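Local coordinates for protein homoserine dehydrogenase (Thermoplasma acidophilum, PDB 3ING) that probably catalyses the NADP-dependent interconversion of aspartate semialdehyde and homoserine, a shared step on the routes to threonine and methionine, at residues D194-K198 with G199-S203; Q206-N210 with G211-A215; S173-N176 with Y177-N181; N184-L188 with R189-D193; V149-F152 with S153-Y157. All coordinates share one frame; numbering follows the deposited sequence.

Interaction 1 of 5, residues D194-K198 with G199-S203; sequences DAIKK and GIAES. With NDP (NADPH dihydro-nicotinamide-adenine-dinucleotide phosphate), chain C.
Ile200 turns back against the last turn of helix 188-198 and fills the hollow between Ala195 and Lys198. Its CG1 branch sits over the small bump of the alanine methyl, Ala195 CB to Ile200 CG1 3.8 Å, while the end of the same branch is pressed by the lysine chain, Lys198 CE to Ile200 CD1 3.5 Å. Lys198 bends at its third torsion (-50°) to lie obliquely across the isoleucine, and its NZ then goes on to a salt bridge with Asp283 and a cation-pi contact with the ring of Tyr177. On the other flank the methyl of Ala201 slots in beside Ile196, Ala201 CB to Ile196 CG1 4.0 Å.

The backbone makes this fold-back possible. Gly199, with positive phi (93°), is the C' residue of a Schellman motif: Ile200 N donates to Ala195 O at 3.0 Å, and Gly199 N makes a weak bond to Ile196 O. Ala195 O also accepts from Gly199 N, the two donors arriving from opposite faces of its carbonyl plane.

Gly199 O accepts from the NADPH carboxamide N7N at 2.9 Å and also from Asn14 ND2. Further on, Glu202 OE2 accepts from the ribose hydroxyl O2D and Ser203 OG donates to the phosphate oxygen O2A at 2.7 Å. Apolar contacts and Schellman bonds thus fix the turn, so that one backbone carbonyl, one carboxylate and one hydroxyl meet the carboxamide, ribose and phosphate of NADPH.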
# COMPACT_ATOMS: atom_id res chain seq x y z
N ASP A 194 -2.02 -30.51 -3.09
CA ASP A 194 -1.36 -29.36 -3.67
C ASP A 194 -1.29 -28.17 -2.71
O ASP A 194 -0.28 -27.50 -2.68
CB ASP A 194 -2.03 -28.89 -4.94
CG ASP A 194 -1.75 -29.81 -6.12
OD1 ASP A 194 -0.73 -30.52 -6.08
OD2 ASP A 194 -2.56 -29.81 -7.05
N ALA A 195 -2.38 -27.89 -1.99
CA ALA A 195 -2.35 -26.77 -1.02
C ALA A 195 -1.28 -26.96 0.08
O ALA A 195 -0.61 -26.02 0.49
CB ALA A 195 -3.74 -26.56 -0.39
N ILE A 196 -1.15 -28.20 0.57
CA ILE A 196 -0.14 -28.55 1.56
C ILE A 196 1.25 -28.38 0.95
O ILE A 196 2.12 -27.84 1.59
CB ILE A 196 -0.37 -29.99 2.12
CG1 ILE A 196 -1.68 -30.03 2.93
CG2 ILE A 196 0.79 -30.43 2.96
CD1 ILE A 196 -2.07 -31.39 3.42
N LYS A 197 1.44 -28.85 -0.28
CA LYS A 197 2.70 -28.67 -0.98
C LYS A 197 3.06 -27.20 -1.15
O LYS A 197 4.20 -26.84 -0.92
CB LYS A 197 2.66 -29.36 -2.34
CG LYS A 197 2.83 -30.86 -2.25
CD LYS A 197 2.56 -31.56 -3.59
CE LYS A 197 2.90 -33.06 -3.48
NZ LYS A 197 2.58 -33.84 -4.72
N LYS A 198 2.10 -26.36 -1.50
CA LYS A 198 2.33 -24.93 -1.56
C LYS A 198 2.59 -24.30 -0.19
O LYS A 198 3.27 -23.27 -0.09
CB LYS A 198 1.12 -24.22 -2.18
CG LYS A 198 0.88 -24.48 -3.64
CD LYS A 198 0.19 -23.27 -4.36
CE LYS A 198 -1.07 -22.76 -3.66
NZ LYS A 198 -1.88 -21.77 -4.52
N GLY A 199 2.05 -24.91 0.85
CA GLY A 199 2.25 -24.43 2.21
C GLY A 199 1.18 -23.49 2.69
O GLY A 199 1.38 -22.86 3.72
N ILE A 200 0.03 -23.45 2.00
CA ILE A 200 -1.04 -22.51 2.31
C ILE A 200 -2.15 -23.09 3.20
O ILE A 200 -2.94 -22.34 3.70
CB ILE A 200 -1.74 -21.92 1.02
CG1 ILE A 200 -2.40 -23.02 0.19
CG2 ILE A 200 -0.72 -21.05 0.16
CD1 ILE A 200 -3.36 -22.55 -1.00
N ALA A 201 -2.24 -24.40 3.37
CA ALA A 201 -3.31 -25.00 4.17
C ALA A 201 -3.06 -24.74 5.65
O ALA A 201 -1.91 -24.72 6.09
CB ALA A 201 -3.35 -26.50 3.94
N GLU A 202 -4.14 -24.57 6.41
CA GLU A 202 -4.06 -24.39 7.83
C GLU A 202 -3.60 -25.67 8.49
O GLU A 202 -3.84 -26.76 7.97
CB GLU A 202 -5.44 -24.03 8.37
CG GLU A 202 -5.85 -22.61 8.07
CD GLU A 202 -5.17 -21.64 8.99
OE1 GLU A 202 -5.68 -21.42 10.12
OE2 GLU A 202 -4.11 -21.11 8.58
N SER A 203 -2.96 -25.52 9.65
CA SER A 203 -2.50 -26.61 10.48
C SER A 203 -3.65 -27.57 10.77
O SER A 203 -3.43 -28.78 10.98
CB SER A 203 -1.88 -26.06 11.77
OG SER A 203 -0.81 -25.19 11.46
PA NDP C . 2.72 -24.67 10.77
O1A NDP C . 3.51 -25.01 9.56
O2A NDP C . 1.85 -25.74 11.32
O5B NDP C . 3.70 -24.21 11.96
C5B NDP C . 3.30 -23.92 13.28
C4B NDP C . 4.52 -23.76 14.18
O4B NDP C . 4.15 -23.57 15.52
C3B NDP C . 5.38 -25.03 14.21
O3B NDP C . 6.73 -24.72 14.52
C2B NDP C . 4.77 -25.82 15.31
O2B NDP C . 5.63 -26.76 15.89
C1B NDP C . 4.53 -24.70 16.30
N9A NDP C . 3.49 -24.97 17.28
C8A NDP C . 2.35 -25.71 17.20
N7A NDP C . 1.67 -25.57 18.39
C5A NDP C . 2.38 -24.76 19.18
C6A NDP C . 2.13 -24.33 20.47
N6A NDP C . 0.92 -24.46 21.01
N1A NDP C . 3.05 -23.48 20.99
C2A NDP C . 4.20 -23.10 20.33
N3A NDP C . 4.46 -23.52 19.04
C4A NDP C . 3.52 -24.35 18.51
O3 NDP C . 1.84 -23.36 10.49
PN NDP C . 2.13 -22.23 9.38
O1N NDP C . 1.67 -22.71 8.05
O2N NDP C . 3.55 -21.80 9.57
O5D NDP C . 1.13 -21.03 9.82
C5D NDP C . 1.48 -20.36 11.04
C4D NDP C . 0.44 -19.29 11.33
O4D NDP C . 0.45 -18.38 10.26
C3D NDP C . -0.97 -19.81 11.42
O3D NDP C . -1.70 -19.26 12.52
C2D NDP C . -1.58 -19.44 10.08
O2D NDP C . -2.97 -19.28 10.15
C1D NDP C . -0.87 -18.15 9.77
N1N NDP C . -0.87 -17.81 8.36
C2N NDP C . -0.35 -18.69 7.45
C3N NDP C . -0.49 -18.50 6.08
C7N NDP C . 0.22 -19.42 5.16
O7N NDP C . 0.70 -18.86 4.00
N7N NDP C . 0.49 -20.68 5.47
C4N NDP C . -0.91 -17.15 5.52
C5N NDP C . -1.41 -16.24 6.60
C6N NDP C . -1.36 -16.59 7.95
P2B NDP C . 6.41 -27.88 15.05
O1X NDP C . 6.96 -28.72 16.18
O2X NDP C . 7.41 -27.28 14.03
O3X NDP C . 5.32 -28.59 14.31

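Interaction 2 of 5, residues Q206-N210 with G211-A215; sequences QDDLN and GLDAA
Asp207 and Leu212 come together where the chain leaves the short helix 206-209 and at once enters helix 212-226, their CA atoms 5.0 Å apart. Gly211 is the joint: its positive phi (83°) takes the chain out of the first helix and makes it the N-cap residue of the second. Two backbone bonds fasten it. Asp213 N reaches Asp207 O at 2.9 Å, and Gly211 N reaches Asp208 O at 3.1 Å. A water extends the link, giving a hydrogen to Asp208 O and accepting from Ala214 N.

Among the side chains, Asn210 works closest to the backbone. Its CG lies between the backbone N and carbonyl carbon (chi1 62°), which brings OD1 to the start of the next helix, where it accepts from Leu212 N at 3.1 Å and closes an Asx turn, with Leu212 CB lying alongside. The leucine runs beside Asp207 and sets CD2 3.9 Å from Asp207 OD1. Asp208 and Asp213 also lie side by side, with carboxylate planes 68° apart and Asp208 OD1 only 4.1 Å from Asp213 OD2.

Such proximity of like charges would probably be unfavourable on its own, but each acid has partners: Asp208 OD2 accepts from Glu202 N, Asp213 OD2 bonds with Ser172, and Asp213 OD1 forms a salt bridge with Lys118. Asp207 forms salt bridges to Arg94 and Arg216. The whole is a glycine-terminated short helix leading through an Asx turn, with Gly211 as N-cap, into helix 212-226, beside the cofactor and Lys217, the predicted proton donor.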
# COMPACT_ATOMS: atom_id res chain seq x y z
N GLN A 206 -9.43 -28.47 8.22
CA GLN A 206 -10.89 -28.31 8.32
C GLN A 206 -11.28 -26.84 8.56
O GLN A 206 -12.35 -26.39 8.12
CB GLN A 206 -11.43 -29.21 9.41
CG GLN A 206 -11.21 -30.70 9.07
CD GLN A 206 -12.05 -31.65 9.92
OE1 GLN A 206 -12.10 -31.52 11.15
NE2 GLN A 206 -12.71 -32.63 9.26
N ASP A 207 -10.39 -26.08 9.19
CA ASP A 207 -10.59 -24.62 9.36
C ASP A 207 -10.72 -23.92 8.01
O ASP A 207 -11.42 -22.93 7.89
CB ASP A 207 -9.43 -23.95 10.10
CG ASP A 207 -9.36 -24.33 11.55
OD1 ASP A 207 -10.19 -25.16 11.99
OD2 ASP A 207 -8.43 -23.81 12.22
N ASP A 208 -10.00 -24.40 7.00
CA ASP A 208 -10.10 -23.87 5.64
C ASP A 208 -11.43 -24.29 5.00
O ASP A 208 -12.18 -23.46 4.47
CB ASP A 208 -8.98 -24.40 4.77
CG ASP A 208 -7.63 -23.79 5.09
OD1 ASP A 208 -7.54 -22.55 5.08
OD2 ASP A 208 -6.65 -24.55 5.27
N LEU A 209 -11.71 -25.58 5.03
CA LEU A 209 -12.85 -26.14 4.29
C LEU A 209 -14.18 -25.72 4.88
O LEU A 209 -15.18 -25.62 4.17
CB LEU A 209 -12.75 -27.68 4.20
CG LEU A 209 -11.45 -28.18 3.55
CD1 LEU A 209 -11.37 -29.71 3.55
CD2 LEU A 209 -11.26 -27.60 2.12
N ASN A 210 -14.24 -25.45 6.17
CA ASN A 210 -15.54 -25.02 6.69
C ASN A 210 -15.70 -23.51 6.66
O ASN A 210 -16.74 -22.99 7.03
CB ASN A 210 -15.85 -25.65 8.03
CG ASN A 210 -14.88 -25.28 9.07
OD1 ASN A 210 -14.22 -24.26 8.97
ND2 ASN A 210 -14.76 -26.14 10.10
N GLY A 211 -14.70 -22.81 6.12
CA GLY A 211 -14.79 -21.35 5.96
C GLY A 211 -14.42 -20.56 7.22
O GLY A 211 -14.52 -19.33 7.25
N LEU A 212 -13.95 -21.26 8.24
CA LEU A 212 -13.54 -20.62 9.50
C LEU A 212 -12.33 -19.71 9.33
O LEU A 212 -12.26 -18.67 9.95
CB LEU A 212 -13.25 -21.68 10.56
CG LEU A 212 -13.06 -21.24 12.01
CD1 LEU A 212 -14.21 -20.35 12.48
CD2 LEU A 212 -12.95 -22.50 12.94
N ASP A 213 -11.38 -20.10 8.49
CA ASP A 213 -10.23 -19.21 8.21
C ASP A 213 -10.76 -17.89 7.66
O ASP A 213 -10.36 -16.83 8.11
CB ASP A 213 -9.27 -19.87 7.22
CG ASP A 213 -8.09 -18.96 6.82
OD1 ASP A 213 -7.22 -18.71 7.67
OD2 ASP A 213 -8.02 -18.53 5.65
N ALA A 214 -11.64 -17.94 6.68
CA ALA A 214 -12.21 -16.70 6.15
C ALA A 214 -12.95 -15.90 7.23
O ALA A 214 -12.90 -14.66 7.27
CB ALA A 214 -13.16 -17.01 4.98
N ALA A 215 -13.69 -16.62 8.09
CA ALA A 215 -14.46 -15.98 9.13
C ALA A 215 -13.57 -15.20 10.07
O ALA A 215 -13.90 -14.09 10.40
CB ALA A 215 -15.31 -16.97 9.91
O HOH W 1 -11.74 -20.54 5.01

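Interaction 3 of 5, residues S173-N176 with Y177-N181; sequences STIN and YVIRN. With EDO (1,2-ethanediol), chain F.
Tyr177 starts its turn by giving its N-H to Ser173 O at 2.9 Å, and its CB rests on the oxygens of Ser173 and Thr174. With CG anti to the backbone N (chi1 -170°), the ring projects out from the helix, and Asn181 ND2 sits 3.5 Å above its centre. That amide nitrogen also donates to Tyr177 O at 2.7 Å; the carbonyl takes Asn181 N as well, from the opposite face of its plane.

Val178 bonds through N to Thr174 O and brings its CG2 over the same oxygen, obliquely to the threonine methyl. Next, Ile179 N bonds to Ile175 O, and the two isoleucines run side by side, Ile175 CG1 to Ile179 CD1 4.1 Å, toward strand 249-258. Arg180 follows with N on Asn176 O, and its CG packs on that oxygen at 3.1 Å. Bent at its third torsion (66°), the arginine leads its NH1 to the backbone oxygen of Ile280; a bound ethanediol is a second, weak partner. Asn176, whose CB touches that ethanediol, sends its amide to Leu251 N and Ser172 O.

The four successive i to i+4 bonds are those of a regular alpha-helix, here helix 173-183, packed with one flank against strand 249-258 of the antiparallel sheet and another against helix 188-198.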
# COMPACT_ATOMS: atom_id res chain seq x y z
N SER A 173 -7.01 -18.40 1.15
CA SER A 173 -6.42 -19.13 0.03
C SER A 173 -7.02 -20.50 -0.21
O SER A 173 -7.73 -20.73 -1.23
CB SER A 173 -4.93 -19.30 0.24
OG SER A 173 -4.25 -18.07 0.19
N THR A 174 -6.77 -21.42 0.73
CA THR A 174 -7.09 -22.84 0.52
C THR A 174 -8.54 -23.10 0.07
O THR A 174 -8.77 -23.84 -0.90
CB THR A 174 -6.69 -23.70 1.74
OG1 THR A 174 -5.29 -23.61 1.90
CG2 THR A 174 -7.09 -25.22 1.54
N ILE A 175 -9.51 -22.45 0.71
CA ILE A 175 -10.93 -22.66 0.31
C ILE A 175 -11.13 -22.21 -1.13
O ILE A 175 -11.83 -22.86 -1.90
CB ILE A 175 -11.93 -21.97 1.29
CG1 ILE A 175 -13.38 -22.41 1.01
CG2 ILE A 175 -11.74 -20.44 1.32
CD1 ILE A 175 -14.37 -22.21 2.17
N ASN A 176 -10.47 -21.14 -1.53
CA ASN A 176 -10.64 -20.65 -2.88
C ASN A 176 -9.95 -21.55 -3.92
O ASN A 176 -10.49 -21.83 -4.99
CB ASN A 176 -10.18 -19.19 -2.96
CG ASN A 176 -11.32 -18.24 -2.72
OD1 ASN A 176 -12.22 -18.12 -3.57
ND2 ASN A 176 -11.33 -17.59 -1.54
N TYR A 177 -8.77 -22.03 -3.57
CA TYR A 177 -7.99 -22.93 -4.39
C TYR A 177 -8.79 -24.19 -4.58
O TYR A 177 -8.88 -24.76 -5.70
CB TYR A 177 -6.68 -23.21 -3.65
CG TYR A 177 -5.61 -23.94 -4.41
CD1 TYR A 177 -4.95 -23.33 -5.44
CD2 TYR A 177 -5.22 -25.23 -4.04
CE1 TYR A 177 -3.93 -23.98 -6.14
CE2 TYR A 177 -4.21 -25.88 -4.73
CZ TYR A 177 -3.57 -25.24 -5.78
OH TYR A 177 -2.53 -25.82 -6.47
N VAL A 178 -9.39 -24.66 -3.48
CA VAL A 178 -10.22 -25.89 -3.52
C VAL A 178 -11.41 -25.73 -4.44
O VAL A 178 -11.65 -26.54 -5.30
CB VAL A 178 -10.73 -26.32 -2.11
CG1 VAL A 178 -11.89 -27.28 -2.21
CG2 VAL A 178 -9.56 -26.94 -1.30
N ILE A 179 -12.18 -24.67 -4.25
CA ILE A 179 -13.35 -24.39 -5.10
C ILE A 179 -12.94 -24.30 -6.57
O ILE A 179 -13.53 -24.92 -7.43
CB ILE A 179 -14.04 -23.06 -4.63
CG1 ILE A 179 -14.72 -23.25 -3.27
CG2 ILE A 179 -15.05 -22.56 -5.64
CD1 ILE A 179 -15.19 -21.94 -2.64
N ARG A 180 -11.89 -23.53 -6.85
CA ARG A 180 -11.49 -23.35 -8.26
C ARG A 180 -11.02 -24.64 -8.93
O ARG A 180 -11.31 -24.90 -10.10
CB ARG A 180 -10.42 -22.27 -8.35
CG ARG A 180 -10.98 -20.92 -7.96
CD ARG A 180 -9.96 -19.83 -8.08
NE ARG A 180 -9.56 -19.60 -9.46
CZ ARG A 180 -8.80 -18.58 -9.87
NH1 ARG A 180 -8.36 -17.68 -9.03
NH2 ARG A 180 -8.52 -18.47 -11.15
N ASN A 181 -10.26 -25.43 -8.19
CA ASN A 181 -9.73 -26.66 -8.70
C ASN A 181 -10.80 -27.75 -8.79
O ASN A 181 -10.81 -28.55 -9.71
CB ASN A 181 -8.55 -27.11 -7.85
CG ASN A 181 -7.29 -26.41 -8.23
OD1 ASN A 181 -6.58 -26.87 -9.12
ND2 ASN A 181 -7.05 -25.23 -7.67
C1 EDO F . -7.60 -17.84 -5.34
O1 EDO F . -7.11 -17.44 -6.63
C2 EDO F . -7.01 -19.19 -4.91
O2 EDO F . -5.86 -18.97 -4.08

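Interaction 4 of 5, residues N184-L188 with R189-D193; sequences NGRSL and RDVVD. With EDO (1,2-ethanediol), chain E.
Ser187 and Asp190 stand facing across the first turn of helix 188-198. The serine OG, held between its own backbone N and carbonyl carbon (chi1 68°), accepts from Asp190 N at 3.1 Å. The carboxylate of Asp190 lies close by, Asp190 CG 3.2 Å from Ser187 OG, without a direct bond to OG. Water makes the connection: one molecule links Ser187 N to Asp190 OD2, and a second bridges Ser187 OG and, weakly, Asp190 OD1.

This is an N-cap serine bond closing the start of the helix, just after the Schellman turn at Gly185 that ends helix 173-183; Val191 N to Ser187 O and Val192 N to Leu188 O at 2.8 Å carry the helix on.

Arg186 crosses Asp190 at about a right angle, with guanidinium and carboxylate planes 35° apart. Its NH2 meets Asp190 CB at 3.6 Å rather than the acid oxygens, and NH1 goes instead to Asp194 and Asn181. Val191 CG2 lies over one face of this guanidinium, in the conformer modelled here, and also packs on Arg186 CB. Leu188 lies obliquely against Val192, Leu188 CD1 to Val192 CG2 3.7 Å. Out at the surface, Arg189 NE points in the plane of its guanidinium at an ethanediol oxygen, O1, 2.9 Å away.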
# COMPACT_ATOMS: atom_id res chain seq x y z
N ASN A 184 -12.69 -27.48 -11.81
CA ASN A 184 -12.01 -28.13 -12.93
C ASN A 184 -12.05 -29.65 -12.85
O ASN A 184 -11.38 -30.34 -13.61
CB ASN A 184 -10.55 -27.68 -13.01
CG ASN A 184 -10.40 -26.21 -13.38
OD1 ASN A 184 -11.32 -25.61 -13.93
ND2 ASN A 184 -9.24 -25.62 -13.07
N GLY A 185 -12.84 -30.18 -11.92
CA GLY A 185 -13.01 -31.61 -11.78
C GLY A 185 -11.96 -32.38 -10.97
O GLY A 185 -11.91 -33.59 -11.06
N ARG A 186 -11.16 -31.71 -10.16
CA ARG A 186 -10.18 -32.41 -9.35
C ARG A 186 -10.81 -32.89 -8.03
O ARG A 186 -11.74 -32.27 -7.50
CB ARG A 186 -8.98 -31.52 -9.10
CG ARG A 186 -8.35 -30.98 -10.42
CD ARG A 186 -7.05 -30.29 -10.16
NE ARG A 186 -6.02 -31.20 -9.66
CZ ARG A 186 -5.04 -30.84 -8.82
NH1 ARG A 186 -4.94 -29.59 -8.34
NH2 ARG A 186 -4.15 -31.74 -8.44
N SER A 187 -10.30 -33.99 -7.49
CA SER A 187 -10.75 -34.50 -6.21
C SER A 187 -10.24 -33.61 -5.09
O SER A 187 -9.24 -32.90 -5.23
CB SER A 187 -10.23 -35.94 -5.98
OG SER A 187 -8.80 -35.92 -5.81
N LEU A 188 -10.95 -33.64 -3.98
CA LEU A 188 -10.56 -32.89 -2.82
C LEU A 188 -9.16 -33.29 -2.36
O LEU A 188 -8.33 -32.43 -2.06
CB LEU A 188 -11.57 -33.06 -1.68
CG LEU A 188 -11.35 -32.25 -0.40
CD1 LEU A 188 -11.18 -30.77 -0.68
CD2 LEU A 188 -12.47 -32.47 0.66
N ARG A 189 -8.89 -34.59 -2.35
CA ARG A 189 -7.60 -35.07 -1.91
C ARG A 189 -6.50 -34.44 -2.75
O ARG A 189 -5.54 -33.93 -2.23
CB ARG A 189 -7.52 -36.57 -2.02
CG ARG A 189 -6.32 -37.17 -1.25
CD ARG A 189 -6.26 -38.63 -1.40
NE ARG A 189 -5.81 -38.97 -2.74
CZ ARG A 189 -5.97 -40.12 -3.35
NH1 ARG A 189 -6.65 -41.12 -2.83
NH2 ARG A 189 -5.45 -40.27 -4.55
N ASP A 190 -6.65 -34.47 -4.07
CA ASP A 190 -5.59 -33.93 -4.91
C ASP A 190 -5.32 -32.45 -4.68
O ASP A 190 -4.14 -32.00 -4.64
CB ASP A 190 -5.95 -34.12 -6.36
CG ASP A 190 -5.81 -35.57 -6.82
OD1 ASP A 190 -5.40 -36.45 -6.02
OD2 ASP A 190 -6.15 -35.81 -7.99
N VAL A 191 -6.38 -31.68 -4.53
CA VAL A 191 -6.25 -30.26 -4.33
C VAL A 191 -5.65 -30.00 -2.95
O VAL A 191 -4.68 -29.24 -2.82
CB VAL A 191 -7.61 -29.51 -4.45
CG1 VAL A 191 -7.35 -27.96 -4.36
CG2 VAL A 191 -8.35 -29.87 -5.75
N VAL A 192 -6.19 -30.66 -1.92
CA VAL A 192 -5.62 -30.49 -0.56
C VAL A 192 -4.12 -30.83 -0.56
O VAL A 192 -3.30 -30.13 0.07
CB VAL A 192 -6.37 -31.35 0.51
CG1 VAL A 192 -5.57 -31.48 1.79
CG2 VAL A 192 -7.81 -30.76 0.77
N ASP A 193 -3.74 -31.87 -1.32
CA ASP A 193 -2.32 -32.28 -1.43
C ASP A 193 -1.52 -31.11 -2.02
O ASP A 193 -0.48 -30.73 -1.49
CB ASP A 193 -2.24 -33.53 -2.30
CG ASP A 193 -0.79 -34.03 -2.54
OD1 ASP A 193 0.04 -33.98 -1.65
OD2 ASP A 193 -0.52 -34.54 -3.64
C1 EDO E . -2.75 -36.59 -4.11
O1 EDO E . -4.12 -36.99 -4.04
C2 EDO E . -1.92 -37.65 -4.84
O2 EDO E . -2.20 -38.95 -4.32
O HOH W 2 -8.26 -35.01 -9.16
O HOH W 3 -7.80 -38.31 -5.88

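Interaction 5 of 5, residues V149-F152 with S153-Y157; sequences VPLF and SVLDY. With NA (sodium ion), chain B; EDO (1,2-ethanediol), chain G.
Leu155 meets the Phe152 ring obliquely, its CD1 4.0 Å from Phe152 CD1, while Leu151 sets its CD2 3.8 Å above the centre of one ring face. Around the same ring, Tyr141 makes an edge-to-face contact and His224 comes in with its plane at about 45°. The other flat group, the Tyr157 ring, has Asp156 CB over one face, toward the rim, and meets Tyr157 of the second subunit with planes about 30° apart.

The two leucines run side by side, Leu151 CD2 to Leu155 CD1 3.8 Å. Leu151 sends its CG anti to the backbone N (chi1 -162°), and this lays its branch both on the phenylalanine and along the next leucine. One step earlier, Pro150 CB packs on Val154 CG2. Ser153 OG lies near the proline but bonds to Ser158 of the second subunit, so the helix start belongs to the dimer interface.

The first turn of helix 152-157 is closed by Leu155 N to Leu151 O at 2.9 Å and Asp156 N to Phe152 O at 2.8 Å. The N-H groups of Leu151, Phe152 and Ser153 go to the carboxylate of Glu142, and Asp156 forms a salt bridge with Arg140.

Just before the turn, Val149 O binds sodium at 2.6 Å, with Glu142, Val145 and Ala146 among the other ligands. Glu142 therefore serves the ion and the helix start together; its negative charge probably balances both the sodium and the positive end of the helix dipole.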
# COMPACT_ATOMS: atom_id res chain seq x y z
N VAL A 149 -0.36 -10.20 0.72
CA VAL A 149 -0.84 -9.01 0.03
C VAL A 149 -0.87 -7.85 1.02
O VAL A 149 -1.47 -7.98 2.06
CB VAL A 149 -2.26 -9.19 -0.55
CG1 VAL A 149 -2.66 -7.92 -1.29
CG2 VAL A 149 -2.30 -10.40 -1.49
N PRO A 150 -0.22 -6.72 0.71
CA PRO A 150 -0.32 -5.57 1.61
C PRO A 150 -1.75 -5.09 1.78
O PRO A 150 -2.45 -4.79 0.81
CB PRO A 150 0.53 -4.50 0.92
CG PRO A 150 1.45 -5.26 0.03
CD PRO A 150 0.66 -6.46 -0.43
N LEU A 151 -2.19 -4.99 3.04
CA LEU A 151 -3.55 -4.69 3.36
C LEU A 151 -3.56 -3.71 4.53
O LEU A 151 -3.91 -2.54 4.36
CB LEU A 151 -4.30 -6.01 3.67
CG LEU A 151 -5.83 -5.99 3.61
CD1 LEU A 151 -6.45 -7.41 3.56
CD2 LEU A 151 -6.41 -5.21 4.74
N PHE A 152 -3.14 -4.15 5.71
CA PHE A 152 -3.25 -3.23 6.87
C PHE A 152 -2.25 -2.09 6.75
O PHE A 152 -2.54 -0.97 7.17
CB PHE A 152 -3.21 -3.98 8.20
CG PHE A 152 -4.39 -4.87 8.39
CD1 PHE A 152 -5.67 -4.34 8.50
CD2 PHE A 152 -4.26 -6.22 8.32
CE1 PHE A 152 -6.75 -5.15 8.60
CE2 PHE A 152 -5.35 -7.04 8.47
CZ PHE A 152 -6.60 -6.49 8.60
N SER A 153 -1.11 -2.36 6.16
CA SER A 153 -0.10 -1.30 5.96
C SER A 153 -0.64 -0.25 4.96
O SER A 153 -0.32 0.95 5.05
CB SER A 153 1.20 -1.92 5.46
OG SER A 153 1.09 -2.70 4.26
N VAL A 154 -1.46 -0.72 4.01
CA VAL A 154 -2.12 0.17 3.01
C VAL A 154 -3.18 1.03 3.71
O VAL A 154 -3.28 2.26 3.51
CB VAL A 154 -2.75 -0.66 1.90
CG1 VAL A 154 -3.64 0.19 0.97
CG2 VAL A 154 -1.63 -1.41 1.12
N LEU A 155 -3.97 0.37 4.53
CA LEU A 155 -5.03 1.05 5.28
C LEU A 155 -4.41 2.02 6.28
O LEU A 155 -4.95 3.11 6.47
CB LEU A 155 -5.95 0.05 5.99
CG LEU A 155 -6.86 -0.86 5.15
CD1 LEU A 155 -7.55 -1.83 6.03
CD2 LEU A 155 -7.86 -0.06 4.38
N ASP A 156 -3.27 1.67 6.88
CA ASP A 156 -2.62 2.55 7.86
C ASP A 156 -1.85 3.72 7.25
O ASP A 156 -1.78 4.78 7.83
CB ASP A 156 -1.60 1.77 8.73
CG ASP A 156 -2.26 0.85 9.75
OD1 ASP A 156 -3.46 1.02 9.99
OD2 ASP A 156 -1.57 -0.04 10.31
N TYR A 157 -1.19 3.53 6.11
CA TYR A 157 -0.28 4.56 5.62
C TYR A 157 -0.50 5.09 4.21
O TYR A 157 0.23 6.00 3.79
CB TYR A 157 1.16 4.03 5.71
CG TYR A 157 1.52 3.59 7.10
CD1 TYR A 157 1.70 4.52 8.12
CD2 TYR A 157 1.61 2.24 7.42
CE1 TYR A 157 1.98 4.12 9.39
CE2 TYR A 157 1.88 1.84 8.69
CZ TYR A 157 2.09 2.78 9.67
OH TYR A 157 2.38 2.40 10.97
NA NA B . -1.94 -8.99 4.40
C1 EDO G . -2.38 -1.88 13.12
O1 EDO G . -2.55 -2.02 11.71
C2 EDO G . -3.27 -0.76 13.66
O2 EDO G . -3.51 0.33 12.73

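Overall arrangement
Interactions 1 to 4 form one touching cluster, whereas interaction 5 lies apart, its centre about 25 Å from that of interaction 1 and on the opposite side of the chain's centre. Interactions 3 and 5 are buried, 1 and 2 partly so, and 4 is at the surface. Interactions 1 and 4 share helix 188-198 and touch; interaction 3 supplies the neighbouring helix, where Leu209 of interaction 2 packs on Val178. Chemistry follows position: water and ethanediol at interaction 4, regular helix bonds with apolar packing and one buried amide at 3, cofactor-binding groups at 1, clustered acids at 2, and a metal with a subunit interface at 5.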